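Local coordinates for erythrocyte membrane protein 1 (Plasmodium falciparum, PDB 2XU0) that probably binds host cell-surface receptors as an adhesin, this chain being the N-terminal segment with the first Duffy-binding-like domain of the whole protein, at residues R119-E122 / G127-C130; E317-E322 / E389-Q394; I199-R204 / V309-R314; P133-I138 / G205-L210. The protein carries 10 engineered substitutions. One frame throughout, in Å; residues are numbered along the deposited sequence.

Interaction 1 (R119-E122 / G127-C130); sequences RGNE and GAAC. Engineered in segment 127-130: Ala128 (natural residue Thr). With MG (magnesium ion), chain C; PRO (proline), chain B.
Asn121 sets its CG opposite its own carbonyl carbon (chi1 -78°) and keeps OD1 almost eclipsed with CA (chi2 8°), which lays the edge of its amide along the backbone of Ala129. Two bonds result. Ala129 N gives its proton to Asn121 OD1 at 2.9 Å with an N-H...O angle of 169°, in the carbonyl plane and on a lone pair. Asn121 ND2 returns a bond of 3.0 Å to Ala129 O, again in plane, and the pair fixes the rotation of a buried amide; ND2 also reaches Asn114 O. Ala128, an engineered residue, packs its CB 3.6 Å from Asn121 ND2. The backbone of the same asparagine serves the metal: its carbonyl O binds the magnesium ion at 2.4 Å, with Ser115 and Ile118 among the other ligands. Water 2, itself a metal ligand, donates to Glu122 OE2 at 2.7 Å, a second-shell tie. At the other end, Gly127 N donates to O of the bound proline at 2.8 Å, alongside Asn126 N. Both segments belong to the loop before helix 133-136; Cys130 is disulfide-linked to Cys113, and Ala128 and Cys130 lie against helix 371-407 through Lys393 and Gln394.

Interaction 2 (E317-E322 / E389-Q394); sequences EEWSEE and EEFYKQ
Trp319 points its indole N-H at Glu390: NE1 donates to OE1 at 2.7 Å, and the angle of 168° at the hydrogen makes the bond nearly straight. The oxygen sits in the ring plane and is used on its anti side. Glu390 CB also lies close, 3.5 Å from Trp319 NE1. At the far end of the ring system, Trp319 CH2 rests 3.6 Å from Phe391 CB, and Trp319 CZ3 lies 4.0 Å from Phe391 CD1, near the plane of the phenyl ring at its edge. The end of the Gln394 side chain abuts one indole face, its amide plane almost perpendicular to the ring. These contacts join two long helices, 311-338 and 371-407, in the C-terminal subdomain of the Duffy-binding-like fold. Their short segments run nearly antiparallel, 155° between directions, with axes 11.4 Å apart, a gap wide enough to be bridged by the indole. Trp319 spans it because its CG is anti to the backbone N (chi1 177°). Further out, Glu390 OE1 has a second partner in Lys387 NZ, a salt bridge that would be expected to favour the charged carboxylate. Phe323 meets the indole with its ring almost parallel to it, and Phe461 touches both Trp319 and Phe391. Leu433 of helix 429-437 packs on Phe391.

Interaction 3 (I199-R204 / V309-R314); sequences IGDIVR and VPQFLR
A buried salt-bridge network of Asp201, Arg204 and Arg314 joins the last turns of helix 186-204 to the beginning of helix 311-338. Across the contact Arg314 grips a single oxygen with both terminal nitrogens: NH1 lies 2.8 Å and NH2 2.9 Å from Asp201 OD2. The oxygen is near the guanidinium plane, and both donors approach it from above the same face of the carboxylate. Sharing one acceptor leaves both bonds bent, at 142° and 138°. A turn at chi3 (-41°) curls the Arg314 chain back, so that NH1 also donates to Val309 O at 2.8 Å and one guanidinium face rests over Gln311 CA. Water 6 adds a third donor to Asp201 OD2 at 2.9 Å and accepts from Gln311 N at 2.9 Å, beside the start of the helix, where Pro310 holds the N-cap position. This concentration of donors would be expected to stabilise the negative charge. Asp201 OD1 faces Arg204 NH2 at 2.8 Å, a salt bridge with weak hydrogen-bond geometry. Gln311 packs CB against Asp201 OD2 at 3.4 Å and sends its amide to Met208, Asp207 and Asp198. Asp198 of helix 186-204 also pairs with Arg314, while Trp257 of helix 249-268 and Tyr308 make cation-pi contacts with Arg204.

Interaction 4 (P133-I138 / G205-L210); sequences PRRRHI and GRDMFL
Asp207, the first residue of segment 205-210 to touch Arg135, follows closely on Gly205, whose positive phi closes helix 186-204 in a Schellman motif. Its carboxylate takes a side-on, two-nitrogen grip: Arg135 NE donates to OD1 at 2.8 Å and Arg135 NH2 to OD2 at 2.9 Å, with N-H...O angles of 162° and 170°. Arg135 makes the reach with CG anti to the backbone N and a bend at chi2 (71°). Both oxygens lie near the guanidinium plane, but the nitrogens stand above the carboxylate plane. From the face opposite to Arg135 NH2, Phe209 N reaches Asp207 OD2 at 2.9 Å, an Asx turn that ties the carboxylate to its own loop. Further on, Phe209 lays its CB over one guanidinium face, 3.7 Å from Arg135 NH2. Its ring continues toward helix 133-136, bringing CE2 3.8 Å from Arg136 O and CZ 4.1 Å from Arg136 CG; the guanidinium of Arg136 turns elsewhere, to Glu110 O. The contact therefore fastens the short helix 133-136 to the loop that follows helix 186-204. Asp198 and Ile202 of that helix touch Arg135, and Trp315 of helix 311-338 packs on both Arg135 and Asp207.

Interactions 3 and 4 are the closest linked pair, their centres 9 Å apart: Gln311 OE1 lies 2.7 Å from Met208 N and Gln311 NE2 2.8 Å from Asp207 OD1, probable hydrogen bonds coupling the two charged clusters. Interaction 1 meets interaction 4 where Arg119 N lies 2.9 Å from Met208 O; the Phe209 side chain is about 10 Å from the magnesium ion. On its other side interaction 1 leans on interaction 2, Ala128 N being 2.8 Å from Lys393 O; the Gln394 side chain is about 11 Å from the bound proline. Helix 311-338 serves both interactions 2 and 3, and the salt bridge Glu318 OE1 to Arg134 NH2, 2.8 Å, connects it to interaction 4.

Interaction 1 (R119-E122 / G127-C130)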
loop_
_atom_site.group_PDB
_atom_site.type_symbol
_atom_site.label_atom_id
_atom_site.label_comp_id
_atom_site.label_asym_id
_atom_site.label_seq_id
_atom_site.Cartn_x
_atom_site.Cartn_y
_atom_site.Cartn_z
ATOM N N ARG A 119 6.121 -4.090 -15.044
ATOM C CA ARG A 119 5.737 -5.158 -15.979
ATOM C C ARG A 119 4.247 -5.058 -16.212
ATOM O O ARG A 119 3.475 -4.985 -15.259
ATOM C CB ARG A 119 6.090 -6.562 -15.420
ATOM C CG ARG A 119 7.443 -6.658 -14.708
ATOM C CD ARG A 119 7.620 -7.971 -13.938
ATOM N NE ARG A 119 9.024 -8.198 -13.590
ATOM C CZ ARG A 119 9.578 -7.817 -12.447
ATOM N NH1 ARG A 119 8.849 -7.221 -11.519
ATOM N NH2 ARG A 119 10.864 -8.039 -12.220
ATOM N N GLY A 120 3.842 -5.004 -17.472
ATOM C CA GLY A 120 2.432 -4.846 -17.784
ATOM C C GLY A 120 2.079 -3.394 -18.061
ATOM O O GLY A 120 1.082 -3.129 -18.735
ATOM N N ASN A 121 2.865 -2.424 -17.534
ATOM C CA ASN A 121 2.601 -1.030 -17.901
ATOM C C ASN A 121 3.336 -0.798 -19.232
ATOM O O ASN A 121 4.475 -1.246 -19.392
ATOM C CB ASN A 121 3.085 -0.028 -16.843
ATOM C CG ASN A 121 2.210 0.118 -15.620
ATOM O OD1 ASN A 121 1.243 -0.635 -15.391
ATOM N ND2 ASN A 121 2.624 1.015 -14.737
ATOM N N GLU A 122 2.658 -0.173 -20.196
ATOM C CA GLU A 122 3.240 0.125 -21.506
ATOM C C GLU A 122 2.932 1.554 -21.880
ATOM O O GLU A 122 1.952 2.119 -21.399
ATOM C CB GLU A 122 2.688 -0.829 -22.574
ATOM C CG GLU A 122 3.094 -2.303 -22.445
ATOM C CD GLU A 122 4.564 -2.660 -22.286
ATOM O OE1 GLU A 122 5.442 -1.912 -22.784
ATOM O OE2 GLU A 122 4.833 -3.720 -21.673
ATOM N N GLY A 127 -4.063 2.961 -18.976
ATOM C CA GLY A 127 -4.268 2.109 -17.806
ATOM C C GLY A 127 -2.944 1.661 -17.225
ATOM O O GLY A 127 -2.080 1.178 -17.966
ATOM N N ALA A 128 -2.748 1.862 -15.905
ATOM C CA ALA A 128 -1.453 1.558 -15.284
ATOM C C ALA A 128 -1.525 1.219 -13.814
ATOM O O ALA A 128 -2.350 1.766 -13.084
ATOM C CB ALA A 128 -0.501 2.739 -15.482
ATOM N N ALA A 129 -0.626 0.347 -13.366
ATOM C CA ALA A 129 -0.500 0.028 -11.936
ATOM C C ALA A 129 0.498 1.074 -11.361
ATOM O O ALA A 129 1.361 1.568 -12.110
ATOM C CB ALA A 129 0.041 -1.380 -11.761
ATOM N N CYS A 130 0.321 1.485 -10.080
ATOM C CA CYS A 130 1.189 2.482 -9.423
ATOM C C CYS A 130 1.952 1.835 -8.314
ATOM O O CYS A 130 1.357 1.481 -7.308
ATOM C CB CYS A 130 0.399 3.700 -8.923
ATOM S SG CYS A 130 -0.261 4.756 -10.248
HETATM MG MG MG C . 6.545 -2.093 -18.650
HETATM N N PRO B . -6.958 0.146 -22.705
HETATM C CA PRO B . -6.929 1.612 -22.859
HETATM C C PRO B . -5.753 2.235 -22.105
HETATM O O PRO B . -5.319 1.640 -21.077
HETATM C CB PRO B . -8.286 2.065 -22.272
HETATM C CG PRO B . -8.750 0.924 -21.391
HETATM C CD PRO B . -8.184 -0.323 -22.018
HETATM O OXT PRO B . -5.302 3.335 -22.507
HETATM O O HOH W 1 -1.765 -1.199 -18.980
HETATM O O HOH W 2 5.985 -4.330 -19.313
HETATM O O HOH W 3 0.623 1.679 -18.925
HETATM O O HOH W 4 7.577 -1.524 -20.795
HETATM O O HOH W 5 8.666 -2.989 -17.801
#

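Interaction 2 (E317-E322 / E389-Q394)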
loop_
_atom_site.group_PDB
_atom_site.type_symbol
_atom_site.label_atom_id
_atom_site.label_comp_id
_atom_site.label_asym_id
_atom_site.label_seq_id
_atom_site.Cartn_x
_atom_site.Cartn_y
_atom_site.Cartn_z
ATOM N N GLU A 317 -5.222 0.093 -3.221
ATOM C CA GLU A 317 -5.781 0.304 -1.877
ATOM C C GLU A 317 -4.785 1.164 -1.056
ATOM O O GLU A 317 -5.198 2.085 -0.364
ATOM C CB GLU A 317 -6.078 -1.052 -1.181
ATOM C CG GLU A 317 -6.667 -0.934 0.213
ATOM C CD GLU A 317 -5.696 -0.696 1.358
ATOM O OE1 GLU A 317 -4.486 -0.978 1.202
ATOM O OE2 GLU A 317 -6.149 -0.185 2.406
ATOM N N GLU A 318 -3.491 0.891 -1.163
ATOM C CA GLU A 318 -2.489 1.707 -0.452
ATOM C C GLU A 318 -2.403 3.105 -1.074
ATOM O O GLU A 318 -2.217 4.098 -0.359
ATOM C CB GLU A 318 -1.134 1.027 -0.519
ATOM C CG GLU A 318 -0.037 1.717 0.277
ATOM C CD GLU A 318 1.251 0.936 0.271
ATOM O OE1 GLU A 318 1.282 -0.150 -0.355
ATOM O OE2 GLU A 318 2.214 1.370 0.944
ATOM N N TRP A 319 -2.595 3.196 -2.407
ATOM C CA TRP A 319 -2.563 4.490 -3.088
ATOM C C TRP A 319 -3.635 5.381 -2.493
ATOM O O TRP A 319 -3.365 6.534 -2.154
ATOM C CB TRP A 319 -2.752 4.339 -4.611
ATOM C CG TRP A 319 -2.787 5.657 -5.334
ATOM C CD1 TRP A 319 -1.724 6.312 -5.889
ATOM C CD2 TRP A 319 -3.918 6.532 -5.475
ATOM N NE1 TRP A 319 -2.126 7.527 -6.391
ATOM C CE2 TRP A 319 -3.467 7.691 -6.153
ATOM C CE3 TRP A 319 -5.285 6.422 -5.162
ATOM C CZ2 TRP A 319 -4.329 8.733 -6.507
ATOM C CZ3 TRP A 319 -6.126 7.485 -5.448
ATOM C CH2 TRP A 319 -5.642 8.633 -6.100
ATOM N N SER A 320 -4.857 4.861 -2.403
ATOM C CA SER A 320 -6.012 5.616 -1.910
ATOM C C SER A 320 -5.911 6.027 -0.435
ATOM O O SER A 320 -6.258 7.161 -0.096
ATOM C CB SER A 320 -7.319 4.884 -2.223
ATOM O OG SER A 320 -7.431 3.688 -1.483
ATOM N N GLU A 321 -5.420 5.121 0.417
ATOM C CA GLU A 321 -5.228 5.379 1.851
ATOM C C GLU A 321 -4.169 6.452 2.097
ATOM O O GLU A 321 -4.391 7.377 2.895
ATOM C CB GLU A 321 -4.877 4.079 2.605
ATOM C CG GLU A 321 -6.103 3.201 2.869
ATOM C CD GLU A 321 -7.061 3.849 3.847
ATOM O OE1 GLU A 321 -6.754 3.874 5.060
ATOM O OE2 GLU A 321 -8.055 4.446 3.382
ATOM N N GLU A 322 -3.055 6.347 1.386
ATOM C CA GLU A 322 -1.936 7.297 1.457
ATOM C C GLU A 322 -2.298 8.618 0.850
ATOM O O GLU A 322 -1.827 9.634 1.346
ATOM C CB GLU A 322 -0.663 6.719 0.811
ATOM C CG GLU A 322 -0.049 5.626 1.664
ATOM C CD GLU A 322 0.540 6.130 2.971
ATOM O OE1 GLU A 322 1.676 6.660 2.934
ATOM O OE2 GLU A 322 -0.159 6.067 4.012
ATOM N N GLU A 389 -4.436 12.167 -11.941
ATOM C CA GLU A 389 -3.964 11.393 -13.084
ATOM C C GLU A 389 -3.663 9.955 -12.670
ATOM O O GLU A 389 -4.118 9.027 -13.329
ATOM C CB GLU A 389 -2.779 12.065 -13.800
ATOM C CG GLU A 389 -2.173 11.217 -14.903
ATOM C CD GLU A 389 -1.186 11.996 -15.754
ATOM O OE1 GLU A 389 0.031 11.735 -15.632
ATOM O OE2 GLU A 389 -1.623 12.905 -16.499
ATOM N N GLU A 390 -2.932 9.785 -11.564
ATOM C CA GLU A 390 -2.631 8.486 -10.966
ATOM C C GLU A 390 -3.906 7.702 -10.731
ATOM O O GLU A 390 -3.920 6.490 -10.943
ATOM C CB GLU A 390 -1.886 8.692 -9.642
ATOM C CG GLU A 390 -0.454 9.171 -9.837
ATOM C CD GLU A 390 0.315 9.424 -8.555
ATOM O OE1 GLU A 390 -0.251 9.195 -7.466
ATOM O OE2 GLU A 390 1.436 9.968 -8.638
ATOM N N PHE A 391 -4.956 8.386 -10.252
ATOM C CA PHE A 391 -6.270 7.831 -9.985
ATOM C C PHE A 391 -6.927 7.286 -11.268
ATOM O O PHE A 391 -7.348 6.124 -11.288
ATOM C CB PHE A 391 -7.193 8.888 -9.316
ATOM C CG PHE A 391 -8.614 8.377 -9.248
ATOM C CD1 PHE A 391 -8.975 7.400 -8.316
ATOM C CD2 PHE A 391 -9.554 8.772 -10.189
ATOM C CE1 PHE A 391 -10.260 6.852 -8.317
ATOM C CE2 PHE A 391 -10.837 8.224 -10.189
ATOM C CZ PHE A 391 -11.177 7.265 -9.254
ATOM N N TYR A 392 -6.984 8.101 -12.348
ATOM C CA TYR A 392 -7.603 7.642 -13.612
ATOM C C TYR A 392 -6.840 6.462 -14.200
ATOM O O TYR A 392 -7.466 5.539 -14.724
ATOM C CB TYR A 392 -7.675 8.770 -14.664
ATOM C CG TYR A 392 -8.691 9.861 -14.396
ATOM C CD1 TYR A 392 -9.997 9.549 -14.026
ATOM C CD2 TYR A 392 -8.405 11.194 -14.704
ATOM C CE1 TYR A 392 -10.975 10.538 -13.904
ATOM C CE2 TYR A 392 -9.363 12.196 -14.544
ATOM C CZ TYR A 392 -10.642 11.864 -14.140
ATOM O OH TYR A 392 -11.556 12.855 -13.934
ATOM N N LYS A 393 -5.498 6.462 -14.059
ATOM C CA LYS A 393 -4.652 5.381 -14.594
ATOM C C LYS A 393 -4.953 4.057 -13.927
ATOM O O LYS A 393 -4.946 3.037 -14.591
ATOM C CB LYS A 393 -3.179 5.702 -14.421
ATOM C CG LYS A 393 -2.654 6.780 -15.369
ATOM C CD LYS A 393 -1.213 6.972 -15.087
ATOM C CE LYS A 393 -0.444 7.349 -16.323
ATOM N NZ LYS A 393 -0.042 8.778 -16.269
ATOM N N GLN A 394 -5.214 4.077 -12.615
ATOM C CA GLN A 394 -5.513 2.870 -11.829
ATOM C C GLN A 394 -6.947 2.427 -12.026
ATOM O O GLN A 394 -7.260 1.241 -12.011
ATOM C CB GLN A 394 -5.187 3.115 -10.368
ATOM C CG GLN A 394 -3.693 3.166 -10.157
ATOM C CD GLN A 394 -3.384 3.628 -8.761
ATOM O OE1 GLN A 394 -3.595 4.794 -8.396
ATOM N NE2 GLN A 394 -2.956 2.702 -7.951
#

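Interaction 3 (I199-R204 / V309-R314)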
loop_
_atom_site.group_PDB
_atom_site.type_symbol
_atom_site.label_atom_id
_atom_site.label_comp_id
_atom_site.label_asym_id
_atom_site.label_seq_id
_atom_site.Cartn_x
_atom_site.Cartn_y
_atom_site.Cartn_z
ATOM N N ILE A 199 6.946 -8.863 -0.587
ATOM C CA ILE A 199 8.037 -9.844 -0.450
ATOM C C ILE A 199 7.611 -11.178 -0.994
ATOM O O ILE A 199 8.363 -11.813 -1.745
ATOM C CB ILE A 199 8.613 -9.927 1.001
ATOM C CG1 ILE A 199 9.447 -8.632 1.306
ATOM C CG2 ILE A 199 9.495 -11.181 1.144
ATOM C CD1 ILE A 199 9.661 -8.272 2.869
ATOM N N GLY A 200 6.414 -11.602 -0.629
ATOM C CA GLY A 200 5.839 -12.845 -1.156
ATOM C C GLY A 200 5.743 -12.819 -2.671
ATOM O O GLY A 200 6.071 -13.814 -3.328
ATOM N N ASP A 201 5.332 -11.653 -3.243
ATOM C CA ASP A 201 5.287 -11.553 -4.712
ATOM C C ASP A 201 6.662 -11.548 -5.356
ATOM O O ASP A 201 6.813 -12.104 -6.437
ATOM C CB ASP A 201 4.375 -10.410 -5.208
ATOM C CG ASP A 201 2.900 -10.749 -5.045
ATOM O OD1 ASP A 201 2.584 -11.943 -4.798
ATOM O OD2 ASP A 201 2.074 -9.817 -5.054
ATOM N N ILE A 202 7.686 -10.990 -4.662
ATOM C CA ILE A 202 9.061 -10.981 -5.177
ATOM C C ILE A 202 9.579 -12.428 -5.175
ATOM O O ILE A 202 10.060 -12.916 -6.194
ATOM C CB ILE A 202 9.995 -10.009 -4.367
ATOM C CG1 ILE A 202 9.576 -8.523 -4.544
ATOM C CG2 ILE A 202 11.454 -10.217 -4.775
ATOM C CD1 ILE A 202 10.075 -7.565 -3.420
ATOM N N VAL A 203 9.431 -13.108 -4.029
ATOM C CA VAL A 203 9.826 -14.495 -3.854
ATOM C C VAL A 203 9.167 -15.366 -4.912
ATOM O O VAL A 203 9.849 -16.184 -5.520
ATOM C CB VAL A 203 9.531 -14.992 -2.409
ATOM C CG1 VAL A 203 9.626 -16.514 -2.308
ATOM C CG2 VAL A 203 10.471 -14.332 -1.402
ATOM N N ARG A 204 7.866 -15.179 -5.155
ATOM C CA ARG A 204 7.104 -15.999 -6.122
ATOM C C ARG A 204 7.291 -15.623 -7.588
ATOM O O ARG A 204 6.833 -16.351 -8.462
ATOM C CB ARG A 204 5.605 -16.046 -5.738
ATOM C CG ARG A 204 5.335 -16.862 -4.447
ATOM C CD ARG A 204 3.924 -16.724 -3.902
ATOM N NE ARG A 204 3.597 -15.342 -3.531
ATOM C CZ ARG A 204 2.486 -14.961 -2.902
ATOM N NH1 ARG A 204 1.582 -15.861 -2.525
ATOM N NH2 ARG A 204 2.271 -13.684 -2.648
ATOM N N VAL A 309 -3.639 -11.568 -2.105
ATOM C CA VAL A 309 -4.424 -10.525 -2.789
ATOM C C VAL A 309 -3.629 -10.061 -4.014
ATOM O O VAL A 309 -2.458 -9.703 -3.838
ATOM C CB VAL A 309 -4.795 -9.313 -1.857
ATOM C CG1 VAL A 309 -5.532 -8.205 -2.634
ATOM C CG2 VAL A 309 -5.621 -9.773 -0.658
ATOM N N PRO A 310 -4.214 -10.020 -5.250
ATOM C CA PRO A 310 -3.451 -9.491 -6.388
ATOM C C PRO A 310 -2.771 -8.171 -6.053
ATOM O O PRO A 310 -3.376 -7.268 -5.465
ATOM C CB PRO A 310 -4.512 -9.329 -7.499
ATOM C CG PRO A 310 -5.556 -10.348 -7.162
ATOM C CD PRO A 310 -5.586 -10.402 -5.653
ATOM N N GLN A 311 -1.511 -8.064 -6.444
ATOM C CA GLN A 311 -0.642 -6.911 -6.179
ATOM C C GLN A 311 -1.217 -5.558 -6.609
ATOM O O GLN A 311 -1.133 -4.595 -5.842
ATOM C CB GLN A 311 0.761 -7.156 -6.753
ATOM C CG GLN A 311 1.766 -6.046 -6.423
ATOM C CD GLN A 311 3.150 -6.403 -6.794
ATOM O OE1 GLN A 311 3.479 -6.575 -7.975
ATOM N NE2 GLN A 311 4.029 -6.416 -5.791
ATOM N N PHE A 312 -1.803 -5.486 -7.822
ATOM C CA PHE A 312 -2.414 -4.263 -8.332
ATOM C C PHE A 312 -3.509 -3.761 -7.360
ATOM O O PHE A 312 -3.604 -2.568 -7.111
ATOM C CB PHE A 312 -2.997 -4.482 -9.769
ATOM C CG PHE A 312 -3.961 -3.370 -10.133
ATOM C CD1 PHE A 312 -3.497 -2.083 -10.396
ATOM C CD2 PHE A 312 -5.340 -3.578 -10.080
ATOM C CE1 PHE A 312 -4.390 -1.019 -10.568
ATOM C CE2 PHE A 312 -6.229 -2.519 -10.285
ATOM C CZ PHE A 312 -5.747 -1.248 -10.547
ATOM N N LEU A 313 -4.361 -4.667 -6.854
ATOM C CA LEU A 313 -5.428 -4.303 -5.911
ATOM C C LEU A 313 -4.858 -3.776 -4.576
ATOM O O LEU A 313 -5.390 -2.820 -4.000
ATOM C CB LEU A 313 -6.380 -5.510 -5.673
ATOM C CG LEU A 313 -7.140 -5.975 -6.925
ATOM C CD1 LEU A 313 -7.950 -7.224 -6.643
ATOM C CD2 LEU A 313 -7.999 -4.822 -7.540
ATOM N N ARG A 314 -3.795 -4.405 -4.093
ATOM C CA ARG A 314 -3.097 -3.986 -2.873
ATOM C C ARG A 314 -2.490 -2.608 -3.088
ATOM O O ARG A 314 -2.616 -1.777 -2.223
ATOM C CB ARG A 314 -1.947 -4.936 -2.556
ATOM C CG ARG A 314 -2.374 -6.343 -2.199
ATOM C CD ARG A 314 -1.231 -7.096 -1.563
ATOM N NE ARG A 314 0.090 -6.877 -2.179
ATOM C CZ ARG A 314 0.761 -7.789 -2.872
ATOM N NH1 ARG A 314 0.201 -8.950 -3.173
ATOM N NH2 ARG A 314 1.971 -7.520 -3.328
HETATM O O HOH W 6 0.062 -10.375 -7.122
#

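Interaction 4 (P133-I138 / G205-L210)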
loop_
_atom_site.group_PDB
_atom_site.type_symbol
_atom_site.label_atom_id
_atom_site.label_comp_id
_atom_site.label_asym_id
_atom_site.label_seq_id
_atom_site.Cartn_x
_atom_site.Cartn_y
_atom_site.Cartn_z
ATOM N N PRO A 133 5.530 4.327 -2.986
ATOM C CA PRO A 133 6.911 4.586 -2.493
ATOM C C PRO A 133 7.430 3.547 -1.494
ATOM O O PRO A 133 8.614 3.215 -1.547
ATOM C CB PRO A 133 6.837 6.020 -1.918
ATOM C CG PRO A 133 5.425 6.322 -1.806
ATOM C CD PRO A 133 4.651 5.494 -2.775
ATOM N N ARG A 134 6.512 2.898 -0.688
ATOM C CA ARG A 134 6.915 1.823 0.218
ATOM C C ARG A 134 7.521 0.675 -0.607
ATOM O O ARG A 134 8.512 0.100 -0.199
ATOM C CB ARG A 134 5.732 1.356 1.107
ATOM C CG ARG A 134 6.082 0.302 2.191
ATOM C CD ARG A 134 4.905 -0.606 2.578
ATOM N NE ARG A 134 4.037 -0.873 1.423
ATOM C CZ ARG A 134 4.271 -1.789 0.494
ATOM N NH1 ARG A 134 5.295 -2.624 0.617
ATOM N NH2 ARG A 134 3.480 -1.887 -0.561
ATOM N N ARG A 135 6.956 0.368 -1.796
ATOM C CA ARG A 135 7.484 -0.701 -2.639
ATOM C C ARG A 135 8.763 -0.281 -3.321
ATOM O O ARG A 135 9.686 -1.079 -3.380
ATOM C CB ARG A 135 6.434 -1.203 -3.702
ATOM C CG ARG A 135 7.003 -2.122 -4.811
ATOM C CD ARG A 135 7.388 -3.505 -4.282
ATOM N NE ARG A 135 8.136 -4.307 -5.264
ATOM C CZ ARG A 135 9.460 -4.292 -5.428
ATOM N NH1 ARG A 135 10.220 -3.484 -4.700
ATOM N NH2 ARG A 135 10.033 -5.091 -6.314
ATOM N N ARG A 136 8.761 0.887 -3.963
ATOM C CA ARG A 136 9.906 1.407 -4.732
ATOM C C ARG A 136 11.255 1.256 -3.994
ATOM O O ARG A 136 12.246 0.808 -4.578
ATOM C CB ARG A 136 9.681 2.890 -5.065
ATOM C CG ARG A 136 8.612 3.155 -6.115
ATOM C CD ARG A 136 8.519 4.635 -6.386
ATOM N NE ARG A 136 9.557 5.032 -7.343
ATOM C CZ ARG A 136 9.615 6.219 -7.934
ATOM N NH1 ARG A 136 8.710 7.153 -7.656
ATOM N NH2 ARG A 136 10.578 6.487 -8.806
ATOM N N HIS A 137 11.268 1.570 -2.703
ATOM C CA HIS A 137 12.499 1.551 -1.915
ATOM C C HIS A 137 12.628 0.399 -0.937
ATOM O O HIS A 137 13.434 0.475 -0.020
ATOM C CB HIS A 137 12.697 2.915 -1.243
ATOM C CG HIS A 137 12.332 4.064 -2.124
ATOM N ND1 HIS A 137 13.033 4.332 -3.300
ATOM C CD2 HIS A 137 11.351 4.982 -1.981
ATOM C CE1 HIS A 137 12.456 5.404 -3.820
ATOM N NE2 HIS A 137 11.444 5.833 -3.059
ATOM N N ILE A 138 11.881 -0.699 -1.170
ATOM C CA ILE A 138 11.906 -1.912 -0.349
ATOM C C ILE A 138 13.347 -2.424 -0.112
ATOM O O ILE A 138 14.191 -2.355 -1.020
ATOM C CB ILE A 138 10.942 -3.003 -0.932
ATOM C CG1 ILE A 138 10.079 -3.625 0.170
ATOM C CG2 ILE A 138 11.677 -4.085 -1.781
ATOM C CD1 ILE A 138 8.901 -4.500 -0.314
ATOM N N GLY A 205 7.915 -14.482 -7.850
ATOM C CA GLY A 205 8.105 -13.994 -9.208
ATOM C C GLY A 205 6.855 -13.395 -9.831
ATOM O O GLY A 205 6.755 -13.317 -11.057
ATOM N N ARG A 206 5.913 -12.910 -8.985
ATOM C CA ARG A 206 4.650 -12.291 -9.392
ATOM C C ARG A 206 4.742 -10.769 -9.303
ATOM O O ARG A 206 3.943 -10.086 -9.929
ATOM C CB ARG A 206 3.518 -12.782 -8.490
ATOM C CG ARG A 206 3.202 -14.283 -8.624
ATOM C CD ARG A 206 2.210 -14.644 -7.533
ATOM N NE ARG A 206 1.806 -16.051 -7.528
ATOM C CZ ARG A 206 0.872 -16.533 -6.716
ATOM N NH1 ARG A 206 0.235 -15.731 -5.874
ATOM N NH2 ARG A 206 0.541 -17.810 -6.764
ATOM N N ASP A 207 5.726 -10.236 -8.530
ATOM C CA ASP A 207 5.903 -8.808 -8.349
ATOM C C ASP A 207 6.065 -8.076 -9.685
ATOM O O ASP A 207 6.764 -8.577 -10.571
ATOM C CB ASP A 207 7.068 -8.546 -7.378
ATOM C CG ASP A 207 7.411 -7.098 -7.268
ATOM O OD1 ASP A 207 6.706 -6.373 -6.510
ATOM O OD2 ASP A 207 8.257 -6.639 -8.054
ATOM N N MET A 208 5.400 -6.927 -9.835
ATOM C CA MET A 208 5.365 -6.132 -11.087
ATOM C C MET A 208 6.475 -5.071 -11.175
ATOM O O MET A 208 6.648 -4.462 -12.228
ATOM C CB MET A 208 4.028 -5.373 -11.187
ATOM C CG MET A 208 2.823 -6.214 -11.515
ATOM S SD MET A 208 1.380 -5.102 -11.581
ATOM C CE MET A 208 0.842 -5.152 -9.951
ATOM N N PHE A 209 7.181 -4.793 -10.071
ATOM C CA PHE A 209 8.183 -3.726 -10.103
ATOM C C PHE A 209 9.523 -4.163 -10.663
ATOM O O PHE A 209 10.055 -5.205 -10.290
ATOM C CB PHE A 209 8.285 -2.991 -8.761
ATOM C CG PHE A 209 9.100 -1.711 -8.762
ATOM C CD1 PHE A 209 8.646 -0.576 -9.429
ATOM C CD2 PHE A 209 10.266 -1.607 -8.004
ATOM C CE1 PHE A 209 9.383 0.620 -9.394
ATOM C CE2 PHE A 209 11.011 -0.426 -7.996
ATOM C CZ PHE A 209 10.569 0.675 -8.697
ATOM N N LEU A 210 10.041 -3.390 -11.614
ATOM C CA LEU A 210 11.315 -3.680 -12.235
ATOM C C LEU A 210 12.280 -2.567 -11.801
ATOM O O LEU A 210 12.252 -1.488 -12.388
ATOM C CB LEU A 210 11.135 -3.727 -13.751
ATOM C CG LEU A 210 12.367 -4.107 -14.542
ATOM C CD1 LEU A 210 12.866 -5.477 -14.131
ATOM C CD2 LEU A 210 12.081 -4.039 -16.030
#